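Local coordinates for protein eukaryotic translation initiation factor 5A-2 (Arabidopsis thaliana, PDB 3HKS) that promotes translation elongation and termination, binding between the exit and peptidyl sites of stalled ribosomes and rescuing synthesis of polyproline-containing peptides, at residues 39-44 with 150-155; 95-100 with 159-164; 132-137 with 144-149. All coordinates share one frame; numbering follows the deposited sequence.

Interaction 1 (39-44 with 150-155); sequences HIVIKN and SSMGEE
Met152 reaches out of a beta hairpin of the OB-fold domain and meets Val41 and Asn44 of the SH3-like N-terminal domain, so this small contact lies at the junction of the two domains. The hairpin joins strands 142-151 and 154-163 through a type I' turn from Ser151 to Glu154. Its tightness is set by paired backbone bonds, Ser151 N to Glu154 O at 2.9 Å and Glu154 N to Ser151 O at 3.1 Å, and Met152 and Gly153 occupy its two central positions. From Met152 CA, the bond to CB already points toward segment 39-44. CG stands anti to the carbonyl carbon (chi1 -64°), and the next torsion is extended (chi2 -174°), carrying the chain outward; across this contact CB and CG serve as the stalk, while the touching begins at sulfur. SD comes up against Val41 CG2 at 3.7 Å, the two side chains meeting tip to tip. A bend at chi3 (78°) then turns the terminal methyl toward both branches of the valine, with Met152 CE 4.0 Å from Val41 CG2 and 4.1 Å from Val41 CG1. Beside the hairpin, Pro46 adds a further surface to Met152, and Pro91 does so for Val41. A salt bridge between Glu154 and Arg45 supplies charge pairing across the same junction, whereas the methionine contributes only van der Waals packing. At its far end Met152 CE also lies against polar atoms of an exposed residue, 3.9 Å from Asn44 O and 3.6 Å from Asn44 ND2.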
ATOM      1  N   HIS A  39       7.780  -2.410   6.718  1.00 16.01           N
ATOM      2  CA  HIS A  39       6.927  -1.255   6.966  1.00 16.25           C
ATOM      3  C   HIS A  39       6.808  -0.895   8.444  1.00 16.12           C
ATOM      4  O   HIS A  39       7.006  -1.723   9.334  1.00 15.86           O
ATOM      5  CB  HIS A  39       5.526  -1.468   6.356  1.00 16.41           C
ATOM      6  CG  HIS A  39       5.546  -1.670   4.872  1.00 17.03           C
ATOM      7  ND1 HIS A  39       5.726  -2.906   4.295  1.00 17.15           N
ATOM      8  CD2 HIS A  39       5.445  -0.788   3.849  1.00 18.63           C
ATOM      9  CE1 HIS A  39       5.730  -2.784   2.979  1.00 17.82           C
ATOM     10  NE2 HIS A  39       5.560  -1.509   2.681  1.00 19.37           N
ATOM     11  N   ILE A  40       6.429   0.345   8.675  1.00 16.26           N
ATOM     12  CA  ILE A  40       6.318   0.909  10.003  1.00 17.24           C
ATOM     13  C   ILE A  40       5.257   2.010   9.938  1.00 16.75           C
ATOM     14  O   ILE A  40       5.063   2.616   8.885  1.00 16.59           O
ATOM     15  CB  ILE A  40       7.701   1.463  10.448  1.00 17.71           C
ATOM     16  CG1 ILE A  40       7.749   1.763  11.949  1.00 19.80           C
ATOM     17  CG2 ILE A  40       8.123   2.680   9.605  1.00 18.27           C
ATOM     18  CD1 ILE A  40       9.061   2.425  12.391  1.00 21.02           C
ATOM     19  N   VAL A  41       4.547   2.236  11.037  1.00 16.50           N
ATOM     20  CA  VAL A  41       3.650   3.393  11.142  1.00 16.73           C
ATOM     21  C   VAL A  41       4.403   4.557  11.792  1.00 17.80           C
ATOM     22  O   VAL A  41       4.981   4.401  12.879  1.00 17.01           O
ATOM     23  CB  VAL A  41       2.356   3.084  11.966  1.00 16.67           C
ATOM     24  CG1 VAL A  41       1.491   4.315  12.105  1.00 15.55           C
ATOM     25  CG2 VAL A  41       1.560   1.954  11.334  1.00 15.25           C
ATOM     26  N   ILE A  42       4.416   5.701  11.098  1.00 18.62           N
ATOM     27  CA  ILE A  42       4.944   6.957  11.619  1.00 19.70           C
ATOM     28  C   ILE A  42       3.859   8.006  11.430  1.00 21.38           C
ATOM     29  O   ILE A  42       3.340   8.167  10.320  1.00 21.91           O
ATOM     30  CB  ILE A  42       6.247   7.414  10.894  1.00 19.55           C
ATOM     31  CG1 ILE A  42       7.321   6.325  10.965  1.00 18.54           C
ATOM     32  CG2 ILE A  42       6.768   8.730  11.514  1.00 19.37           C
ATOM     33  CD1 ILE A  42       8.595   6.613  10.142  1.00 18.07           C
ATOM     34  N   LYS A  43       3.493   8.690  12.512  1.00 22.95           N
ATOM     35  CA  LYS A  43       2.446   9.728  12.494  1.00 24.82           C
ATOM     36  C   LYS A  43       1.167   9.231  11.808  1.00 25.15           C
ATOM     37  O   LYS A  43       0.579   9.936  10.975  1.00 25.26           O
ATOM     38  CB  LYS A  43       2.952  11.019  11.823  1.00 25.23           C
ATOM     39  CG  LYS A  43       4.382  11.441  12.201  1.00 27.65           C
ATOM     40  CD  LYS A  43       4.398  12.574  13.206  1.00 33.54           C
ATOM     41  CE  LYS A  43       4.340  13.930  12.499  1.00 37.45           C
ATOM     42  NZ  LYS A  43       5.545  14.179  11.636  1.00 39.30           N
ATOM     43  N   ASN A  44       0.765   8.010  12.170  1.00 25.36           N
ATOM     44  CA  ASN A  44      -0.430   7.333  11.652  1.00 25.34           C
ATOM     45  C   ASN A  44      -0.413   7.100  10.131  1.00 24.27           C
ATOM     46  O   ASN A  44      -1.462   6.954   9.509  1.00 24.83           O
ATOM     47  CB  ASN A  44      -1.717   8.037  12.140  1.00 26.38           C
ATOM     48  CG  ASN A  44      -2.913   7.069  12.304  1.00 30.16           C
ATOM     49  OD1 ASN A  44      -4.018   7.360  11.836  1.00 33.75           O
ATOM     50  ND2 ASN A  44      -2.698   5.932  12.985  1.00 32.55           N
ATOM     51  N   SER A 150      -3.468  -1.788  -0.396  1.00 18.93           N
ATOM     52  CA  SER A 150      -4.257  -1.347   0.754  1.00 19.23           C
ATOM     53  C   SER A 150      -3.480  -1.403   2.070  1.00 19.05           C
ATOM     54  O   SER A 150      -2.733  -2.345   2.334  1.00 19.21           O
ATOM     55  CB  SER A 150      -5.550  -2.156   0.865  1.00 18.99           C
ATOM     56  OG  SER A 150      -5.259  -3.505   1.152  1.00 20.24           O
ATOM     57  N   SER A 151      -3.667  -0.373   2.886  1.00 19.44           N
ATOM     58  CA  SER A 151      -3.056  -0.301   4.209  1.00 19.88           C
ATOM     59  C   SER A 151      -3.802   0.730   5.028  1.00 20.22           C
ATOM     60  O   SER A 151      -4.059   1.834   4.548  1.00 19.86           O
ATOM     61  CB  SER A 151      -1.573   0.082   4.106  1.00 19.65           C
ATOM     62  OG  SER A 151      -0.882  -0.167   5.312  1.00 19.21           O
ATOM     63  N   MET A 152      -4.167   0.343   6.252  1.00 21.17           N
ATOM     64  CA  MET A 152      -4.735   1.251   7.248  1.00 21.92           C
ATOM     65  C   MET A 152      -6.024   1.946   6.787  1.00 22.62           C
ATOM     66  O   MET A 152      -6.228   3.139   7.031  1.00 22.41           O
ATOM     67  CB  MET A 152      -3.664   2.249   7.717  1.00 21.94           C
ATOM     68  CG  MET A 152      -2.496   1.554   8.445  1.00 22.51           C
ATOM     69  SD  MET A 152      -1.303   2.686   9.157  1.00 24.82           S
ATOM     70  CE  MET A 152      -2.131   3.241  10.645  1.00 20.33           C
ATOM     71  N   GLY A 153      -6.887   1.180   6.120  1.00 23.28           N
ATOM     72  CA  GLY A 153      -8.167   1.691   5.604  1.00 24.69           C
ATOM     73  C   GLY A 153      -8.082   2.561   4.354  1.00 25.23           C
ATOM     74  O   GLY A 153      -9.051   3.241   3.986  1.00 25.93           O
ATOM     75  N   GLU A 154      -6.924   2.544   3.705  1.00 25.28           N
ATOM     76  CA  GLU A 154      -6.655   3.399   2.560  1.00 25.56           C
ATOM     77  C   GLU A 154      -6.195   2.524   1.405  1.00 24.87           C
ATOM     78  O   GLU A 154      -5.454   1.573   1.597  1.00 24.86           O
ATOM     79  CB  GLU A 154      -5.596   4.437   2.921  1.00 25.91           C
ATOM     80  CG  GLU A 154      -5.370   5.518   1.863  1.00 29.07           C
ATOM     81  CD  GLU A 154      -4.642   6.746   2.414  1.00 32.66           C
ATOM     82  OE1 GLU A 154      -4.736   7.018   3.638  1.00 32.87           O
ATOM     83  OE2 GLU A 154      -3.986   7.447   1.611  1.00 34.73           O
ATOM     84  N   GLU A 155      -6.664   2.838   0.207  1.00 24.55           N
ATOM     85  CA  GLU A 155      -6.481   1.948  -0.934  1.00 23.85           C
ATOM     86  C   GLU A 155      -6.144   2.745  -2.173  1.00 23.52           C
ATOM     87  O   GLU A 155      -6.656   3.850  -2.383  1.00 23.69           O
ATOM     88  CB  GLU A 155      -7.733   1.092  -1.175  1.00 23.93           C
ATOM     89  CG  GLU A 155      -8.088   0.183  -0.004  1.00 24.38           C
ATOM     90  CD  GLU A 155      -9.179  -0.821  -0.321  1.00 26.68           C
ATOM     91  OE1 GLU A 155     -10.352  -0.427  -0.437  1.00 26.09           O
ATOM     92  OE2 GLU A 155      -8.861  -2.022  -0.429  1.00 29.80           O
TER

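Interaction 2 (95-100 with 159-164); sequences RVDYQL and AVKEVG
Segments 95-100 and 159-164, which touch through Arg95 with Ala159 and Asp97 with Lys161, are strands that do not pair directly. Strand 142-151 runs between them, antiparallel to each, so the two run in the same general sense; their nearest CA atoms, Asp97 CA and Ala159 CA, are 8.9 Å apart. The intervening strand is fixed by backbone bonds of Val96 with Val148 and Tyr98 with Val146 on one edge, and of Ala159 with Ser147 on the other. Side chains must therefore span a whole strand to meet. Arg95 does so with an extended start, CG anti to the backbone N (chi1 -171°), and a bend at chi3; its guanidinium passes over Ser147 and lies obliquely against the methyl, with Arg95 NH2 3.8 Å and NH1 4.0 Å from Ala159 CB. Two residues further along each strand, Asp97 OD2 is 4.4 Å from Lys161 NZ, beyond salt-bridge range, and 4.3 Å from Lys161 CE. This pair is probably a loose electrostatic attraction at an exposed surface. The firmer polar partner of Asp97 is the intervening strand itself, since its OD1 is hydrogen-bonded to Ser147 OG, while OD2 is the oxygen nearer the lysine. Three neighbouring strands, 87-103, 142-151 and 154-163, correspond to the first, fourth and fifth strands of an OB fold, in which the fourth is flanked by the first and fifth.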
ATOM      1  N   ARG A  95      -1.604  -6.404  -1.458  1.00 23.37           N
ATOM      2  CA  ARG A  95      -1.793  -6.143  -2.872  1.00 23.56           C
ATOM      3  C   ARG A  95      -2.716  -7.236  -3.395  1.00 22.98           C
ATOM      4  O   ARG A  95      -2.413  -8.427  -3.265  1.00 23.24           O
ATOM      5  CB  ARG A  95      -0.459  -6.100  -3.633  1.00 24.11           C
ATOM      6  CG  ARG A  95      -0.581  -5.602  -5.096  1.00 26.16           C
ATOM      7  CD  ARG A  95       0.784  -5.434  -5.787  1.00 28.64           C
ATOM      8  NE  ARG A  95       0.723  -5.837  -7.197  0.78 31.17           N
ATOM      9  CZ  ARG A  95       0.994  -5.051  -8.239  0.22 30.91           C
ATOM     10  NH1 ARG A  95       1.376  -3.793  -8.060  0.58 31.82           N
ATOM     11  NH2 ARG A  95       0.895  -5.532  -9.475  1.00 30.89           N
ATOM     12  N   VAL A  96      -3.865  -6.823  -3.930  1.00 21.72           N
ATOM     13  CA  VAL A  96      -4.879  -7.752  -4.425  1.00 20.83           C
ATOM     14  C   VAL A  96      -5.271  -7.398  -5.871  1.00 20.16           C
ATOM     15  O   VAL A  96      -5.472  -6.226  -6.202  1.00 19.76           O
ATOM     16  CB  VAL A  96      -6.116  -7.798  -3.481  1.00 20.81           C
ATOM     17  CG1 VAL A  96      -7.169  -8.792  -3.981  1.00 21.20           C
ATOM     18  CG2 VAL A  96      -5.701  -8.185  -2.068  1.00 20.93           C
ATOM     19  N   ASP A  97      -5.337  -8.421  -6.719  1.00 19.55           N
ATOM     20  CA  ASP A  97      -5.798  -8.290  -8.107  1.00 19.08           C
ATOM     21  C   ASP A  97      -7.302  -8.575  -8.202  1.00 18.43           C
ATOM     22  O   ASP A  97      -7.798  -9.532  -7.603  1.00 17.77           O
ATOM     23  CB  ASP A  97      -5.016  -9.231  -9.041  1.00 18.95           C
ATOM     24  CG  ASP A  97      -3.574  -8.765  -9.293  1.00 20.90           C
ATOM     25  OD1 ASP A  97      -3.205  -7.641  -8.910  1.00 21.61           O
ATOM     26  OD2 ASP A  97      -2.795  -9.524  -9.899  1.00 22.88           O
ATOM     27  N   TYR A  98      -8.012  -7.722  -8.940  1.00 17.89           N
ATOM     28  CA  TYR A  98      -9.437  -7.898  -9.223  1.00 17.40           C
ATOM     29  C   TYR A  98      -9.720  -7.711 -10.715  1.00 16.91           C
ATOM     30  O   TYR A  98      -9.129  -6.860 -11.359  1.00 16.83           O
ATOM     31  CB  TYR A  98     -10.271  -6.853  -8.496  1.00 17.46           C
ATOM     32  CG  TYR A  98     -10.069  -6.713  -7.010  1.00 17.90           C
ATOM     33  CD1 TYR A  98      -9.023  -5.955  -6.503  1.00 17.41           C
ATOM     34  CD2 TYR A  98     -10.965  -7.294  -6.110  1.00 18.73           C
ATOM     35  CE1 TYR A  98      -8.852  -5.792  -5.136  1.00 19.66           C
ATOM     36  CE2 TYR A  98     -10.804  -7.148  -4.734  1.00 19.39           C
ATOM     37  CZ  TYR A  98      -9.741  -6.394  -4.250  1.00 20.03           C
ATOM     38  OH  TYR A  98      -9.557  -6.231  -2.896  1.00 20.85           O
ATOM     39  N   GLN A  99     -10.676  -8.462 -11.242  1.00 16.42           N
ATOM     40  CA  GLN A  99     -11.175  -8.217 -12.587  1.00 15.69           C
ATOM     41  C   GLN A  99     -12.124  -7.006 -12.570  1.00 14.65           C
ATOM     42  O   GLN A  99     -12.961  -6.873 -11.675  1.00 14.08           O
ATOM     43  CB  GLN A  99     -11.887  -9.463 -13.135  1.00 16.20           C
ATOM     44  CG  GLN A  99     -10.988 -10.696 -13.177  1.00 19.82           C
ATOM     45  CD  GLN A  99     -11.762 -11.991 -13.365  1.00 26.77           C
ATOM     46  OE1 GLN A  99     -12.451 -12.175 -14.373  1.00 29.93           O
ATOM     47  NE2 GLN A  99     -11.646 -12.902 -12.395  1.00 28.98           N
ATOM     48  N   LEU A 100     -11.966  -6.130 -13.557  1.00 13.15           N
ATOM     49  CA  LEU A 100     -12.799  -4.949 -13.707  1.00 12.74           C
ATOM     50  C   LEU A 100     -14.124  -5.304 -14.398  1.00 12.55           C
ATOM     51  O   LEU A 100     -14.130  -5.838 -15.504  1.00 11.65           O
ATOM     52  CB  LEU A 100     -12.040  -3.874 -14.502  1.00 12.48           C
ATOM     53  CG  LEU A 100     -12.769  -2.564 -14.818  1.00 12.85           C
ATOM     54  CD1 LEU A 100     -12.953  -1.743 -13.545  1.00 10.20           C
ATOM     55  CD2 LEU A 100     -12.037  -1.757 -15.915  1.00 10.91           C
ATOM     56  N   ALA A 159      -1.732  -0.781 -10.345  1.00 20.58           N
ATOM     57  CA  ALA A 159      -1.367  -1.388 -11.634  1.00 20.41           C
ATOM     58  C   ALA A 159      -2.599  -1.820 -12.425  1.00 20.65           C
ATOM     59  O   ALA A 159      -3.645  -2.090 -11.850  1.00 20.24           O
ATOM     60  CB  ALA A 159      -0.422  -2.571 -11.439  1.00 20.26           C
ATOM     61  N   VAL A 160      -2.461  -1.872 -13.748  1.00 21.45           N
ATOM     62  CA  VAL A 160      -3.530  -2.291 -14.645  1.00 21.92           C
ATOM     63  C   VAL A 160      -2.930  -3.137 -15.763  1.00 23.16           C
ATOM     64  O   VAL A 160      -1.949  -2.740 -16.376  1.00 23.69           O
ATOM     65  CB  VAL A 160      -4.286  -1.074 -15.258  1.00 21.65           C
ATOM     66  CG1 VAL A 160      -5.366  -1.537 -16.273  1.00 20.43           C
ATOM     67  CG2 VAL A 160      -4.910  -0.206 -14.164  1.00 20.91           C
ATOM     68  N   LYS A 161      -3.531  -4.290 -16.039  1.00 24.40           N
ATOM     69  CA  LYS A 161      -3.137  -5.108 -17.194  1.00 25.85           C
ATOM     70  C   LYS A 161      -4.350  -5.736 -17.876  1.00 26.46           C
ATOM     71  O   LYS A 161      -5.369  -5.993 -17.233  1.00 26.28           O
ATOM     72  CB  LYS A 161      -2.151  -6.205 -16.786  1.00 25.62           C
ATOM     73  CG  LYS A 161      -2.723  -7.209 -15.796  1.00 28.04           C
ATOM     74  CD  LYS A 161      -1.722  -8.303 -15.414  1.00 32.40           C
ATOM     75  CE  LYS A 161      -2.208  -9.060 -14.174  1.00 34.58           C
ATOM     76  NZ  LYS A 161      -1.609 -10.426 -14.051  1.00 36.70           N
ATOM     77  N   GLU A 162      -4.237  -5.981 -19.179  1.00 27.53           N
ATOM     78  CA  GLU A 162      -5.228  -6.800 -19.875  1.00 28.76           C
ATOM     79  C   GLU A 162      -4.762  -8.241 -20.002  1.00 28.82           C
ATOM     80  O   GLU A 162      -3.582  -8.502 -20.237  1.00 29.14           O
ATOM     81  CB  GLU A 162      -5.617  -6.210 -21.228  1.00 28.90           C
ATOM     82  CG  GLU A 162      -4.486  -5.995 -22.193  1.00 31.99           C
ATOM     83  CD  GLU A 162      -4.964  -6.055 -23.626  1.00 34.56           C
ATOM     84  OE1 GLU A 162      -5.217  -7.179 -24.116  1.00 36.05           O
ATOM     85  OE2 GLU A 162      -5.094  -4.978 -24.248  1.00 34.96           O
ATOM     86  N   VAL A 163      -5.680  -9.182 -19.814  1.00 29.15           N
ATOM     87  CA  VAL A 163      -5.306 -10.595 -19.845  1.00 29.34           C
ATOM     88  C   VAL A 163      -6.038 -11.405 -20.926  1.00 29.74           C
ATOM     89  O   VAL A 163      -5.897 -12.630 -20.990  1.00 30.31           O
ATOM     90  CB  VAL A 163      -5.413 -11.287 -18.441  1.00 29.29           C
ATOM     91  CG1 VAL A 163      -4.426 -10.668 -17.442  1.00 29.03           C
ATOM     92  CG2 VAL A 163      -6.827 -11.248 -17.901  1.00 28.66           C
ATOM     93  N   GLY A 164      -6.811 -10.721 -21.770  1.00 29.63           N
ATOM     94  CA  GLY A 164      -7.505 -11.380 -22.884  1.00 29.54           C
ATOM     95  C   GLY A 164      -8.769 -10.664 -23.325  1.00 29.30           C
ATOM     96  O   GLY A 164      -8.977  -9.490 -22.994  1.00 29.11           O
TER

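Interaction 3 (132-137 with 144-149); sequences AQMRLG and IVVSVM
Ile144 and Met134 are both bent near their tips, and those bends bring helix 132-137 and strand 144-149 together. In Ile144, CG1 lies anti to the carbonyl carbon, and chi2 of -71° folds CD1 around to the helix backbone, where it sits 3.6 Å from Gly137 CA. Met134 CG likewise stands opposite its carbonyl carbon, the next torsion is extended, and the chain then turns at chi3 (65°), which places Met134 CE 4.0 Å from Val146 CG2. The methionine and valine side chains cross at about a right angle, methyl against methyl. Around Gly137 the fit is between side chain and main chain: with no side chain standing there, Ile144 CG1 also comes within 3.8 Å of Gly137 CA and 3.9 Å of Gly137 C. One turn earlier, Gln133 O is 4.2 Å from Ile144 CD1, a van der Waals contact with a methyl; the carbonyl's hydrogen bond is the helical one from Gly137 N, at 3.0 Å. Segment axes pass no nearer than 9.4 Å and run nearly antiparallel, at 154°, the chain reversing in the short connection between helix 128-139 and strand 142-151. In the OB fold such a helix lies between the third and fourth strands and covers an end of the barrel, and helix 128-139 takes that place here. Met134 accordingly reaches residues from several strands, packing also on Leu100, Val109 and Val160. Beyond Ile144, Val160 of the adjacent strand 154-163 continues the apolar layer, and Val146 is backed by Leu111 and Ile157.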
ATOM      1  N   ALA A 132      -6.689   5.715 -18.250  1.00 15.04           N
ATOM      2  CA  ALA A 132      -6.896   5.492 -19.673  1.00 14.26           C
ATOM      3  C   ALA A 132      -6.845   4.003 -20.010  1.00 14.15           C
ATOM      4  O   ALA A 132      -7.634   3.528 -20.827  1.00 14.11           O
ATOM      5  CB  ALA A 132      -5.877   6.262 -20.493  1.00 14.23           C
ATOM      6  N   GLN A 133      -5.918   3.270 -19.393  1.00 13.67           N
ATOM      7  CA  GLN A 133      -5.837   1.815 -19.590  1.00 14.11           C
ATOM      8  C   GLN A 133      -7.131   1.105 -19.174  1.00 13.86           C
ATOM      9  O   GLN A 133      -7.606   0.214 -19.890  1.00 13.39           O
ATOM     10  CB  GLN A 133      -4.673   1.208 -18.798  1.00 14.02           C
ATOM     11  CG  GLN A 133      -3.318   1.448 -19.398  1.00 15.74           C
ATOM     12  CD  GLN A 133      -2.218   0.830 -18.569  1.00 17.69           C
ATOM     13  OE1 GLN A 133      -1.998  -0.379 -18.616  1.00 20.88           O
ATOM     14  NE2 GLN A 133      -1.518   1.655 -17.808  1.00 17.61           N
ATOM     15  N   MET A 134      -7.674   1.501 -18.019  1.00 12.98           N
ATOM     16  CA  MET A 134      -8.912   0.922 -17.489  1.00 13.78           C
ATOM     17  C   MET A 134     -10.109   1.237 -18.375  1.00 13.53           C
ATOM     18  O   MET A 134     -10.853   0.334 -18.730  1.00 13.10           O
ATOM     19  CB  MET A 134      -9.182   1.398 -16.053  1.00 13.21           C
ATOM     20  CG  MET A 134      -8.171   0.855 -15.061  1.00 13.97           C
ATOM     21  SD  MET A 134      -8.376   1.484 -13.393  1.00 14.62           S
ATOM     22  CE  MET A 134      -9.969   0.812 -12.970  1.00 13.10           C
ATOM     23  N   ARG A 135     -10.269   2.519 -18.724  1.00 13.78           N
ATOM     24  CA  ARG A 135     -11.385   2.989 -19.526  1.00 14.64           C
ATOM     25  C   ARG A 135     -11.362   2.406 -20.931  1.00 14.89           C
ATOM     26  O   ARG A 135     -12.401   1.976 -21.433  1.00 15.47           O
ATOM     27  CB  ARG A 135     -11.429   4.523 -19.592  1.00 14.42           C
ATOM     28  CG  ARG A 135     -11.781   5.235 -18.279  1.00 16.88           C
ATOM     29  CD  ARG A 135     -12.025   6.736 -18.511  1.00 17.85           C
ATOM     30  NE  ARG A 135     -13.228   6.915 -19.332  1.00 26.73           N
ATOM     31  CZ  ARG A 135     -13.396   7.849 -20.274  1.00 28.91           C
ATOM     32  NH1 ARG A 135     -12.433   8.723 -20.556  1.00 29.99           N
ATOM     33  NH2 ARG A 135     -14.542   7.902 -20.945  1.00 30.50           N
ATOM     34  N   LEU A 136     -10.186   2.408 -21.559  1.00 14.82           N
ATOM     35  CA  LEU A 136     -10.019   1.842 -22.898  1.00 15.05           C
ATOM     36  C   LEU A 136     -10.264   0.339 -22.909  1.00 14.84           C
ATOM     37  O   LEU A 136     -10.989  -0.147 -23.755  1.00 15.09           O
ATOM     38  CB  LEU A 136      -8.625   2.131 -23.458  1.00 14.94           C
ATOM     39  CG  LEU A 136      -8.285   1.603 -24.858  1.00 15.54           C
ATOM     40  CD1 LEU A 136      -9.130   2.294 -25.927  1.00 16.11           C
ATOM     41  CD2 LEU A 136      -6.794   1.807 -25.147  1.00 16.49           C
ATOM     42  N   GLY A 137      -9.641  -0.387 -21.982  1.00 14.70           N
ATOM     43  CA  GLY A 137      -9.828  -1.831 -21.867  1.00 15.12           C
ATOM     44  C   GLY A 137     -11.282  -2.218 -21.641  1.00 15.37           C
ATOM     45  O   GLY A 137     -11.765  -3.173 -22.227  1.00 15.80           O
ATOM     46  N   ILE A 144      -9.729  -7.000 -17.979  1.00 16.35           N
ATOM     47  CA  ILE A 144      -8.809  -6.078 -17.313  1.00 15.69           C
ATOM     48  C   ILE A 144      -8.667  -6.466 -15.855  1.00 15.76           C
ATOM     49  O   ILE A 144      -9.663  -6.651 -15.153  1.00 15.62           O
ATOM     50  CB  ILE A 144      -9.263  -4.592 -17.464  1.00 15.90           C
ATOM     51  CG1 ILE A 144      -9.298  -4.145 -18.944  1.00 15.30           C
ATOM     52  CG2 ILE A 144      -8.407  -3.646 -16.607  1.00 15.36           C
ATOM     53  CD1 ILE A 144      -7.900  -3.964 -19.626  1.00 15.78           C
ATOM     54  N   VAL A 145      -7.417  -6.609 -15.421  1.00 16.30           N
ATOM     55  CA  VAL A 145      -7.076  -6.937 -14.036  1.00 16.73           C
ATOM     56  C   VAL A 145      -6.456  -5.710 -13.380  1.00 17.41           C
ATOM     57  O   VAL A 145      -5.525  -5.111 -13.911  1.00 17.72           O
ATOM     58  CB  VAL A 145      -6.125  -8.175 -13.934  1.00 16.83           C
ATOM     59  CG1 VAL A 145      -5.784  -8.491 -12.478  1.00 16.65           C
ATOM     60  CG2 VAL A 145      -6.773  -9.388 -14.566  1.00 15.74           C
ATOM     61  N   VAL A 146      -6.981  -5.354 -12.217  1.00 18.08           N
ATOM     62  CA  VAL A 146      -6.604  -4.142 -11.499  1.00 18.75           C
ATOM     63  C   VAL A 146      -5.958  -4.558 -10.179  1.00 18.95           C
ATOM     64  O   VAL A 146      -6.563  -5.309  -9.406  1.00 19.25           O
ATOM     65  CB  VAL A 146      -7.868  -3.252 -11.230  1.00 18.87           C
ATOM     66  CG1 VAL A 146      -7.533  -2.021 -10.402  1.00 18.66           C
ATOM     67  CG2 VAL A 146      -8.532  -2.847 -12.547  1.00 19.15           C
ATOM     68  N   SER A 147      -4.730  -4.093  -9.942  1.00 18.68           N
ATOM     69  CA  SER A 147      -4.038  -4.318  -8.665  1.00 18.67           C
ATOM     70  C   SER A 147      -4.332  -3.186  -7.687  1.00 18.30           C
ATOM     71  O   SER A 147      -4.216  -2.019  -8.035  1.00 18.17           O
ATOM     72  CB  SER A 147      -2.525  -4.436  -8.867  1.00 18.87           C
ATOM     73  OG  SER A 147      -2.209  -5.415  -9.844  1.00 20.16           O
ATOM     74  N   VAL A 148      -4.723  -3.546  -6.470  1.00 18.23           N
ATOM     75  CA  VAL A 148      -5.039  -2.579  -5.430  1.00 18.30           C
ATOM     76  C   VAL A 148      -4.062  -2.748  -4.261  1.00 18.62           C
ATOM     77  O   VAL A 148      -3.885  -3.856  -3.733  1.00 18.55           O
ATOM     78  CB  VAL A 148      -6.509  -2.728  -4.934  1.00 18.45           C
ATOM     79  CG1 VAL A 148      -6.801  -1.779  -3.767  1.00 17.43           C
ATOM     80  CG2 VAL A 148      -7.517  -2.501  -6.101  1.00 18.75           C
ATOM     81  N   MET A 149      -3.423  -1.648  -3.867  1.00 18.80           N
ATOM     82  CA  MET A 149      -2.598  -1.631  -2.657  1.00 19.12           C
ATOM     83  C   MET A 149      -3.403  -1.056  -1.499  1.00 18.81           C
ATOM     84  O   MET A 149      -3.981   0.016  -1.614  1.00 18.78           O
ATOM     85  CB  MET A 149      -1.306  -0.845  -2.872  1.00 19.32           C
ATOM     86  CG  MET A 149      -0.241  -1.099  -1.766  1.00 20.85           C
ATOM     87  SD  MET A 149       1.293  -0.202  -2.075  0.52 20.01           S
ATOM     88  CE  MET A 149       0.762   1.490  -1.941  1.00 21.06           C
TER

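Interaction 3 is the buried member of the set, made of largely apolar van der Waals packing, and sets the helix onto strand 142-151. Interactions 1 and 2 are surface contacts. Interactions 2 and 3 have centres only about 6 Å apart and share one sheet: the strand packed under the helix also separates the two strands of interaction 2. The centre of interaction 1 lies about 23 Å from those of the other two, at the far ends of strand 142-151 and of strand 154-163, where the hairpin meets the N-terminal domain. Chemistry follows place: methyl packing in the barrel, mixed charge and alkyl contacts outside it, and one methionine at the domain junction.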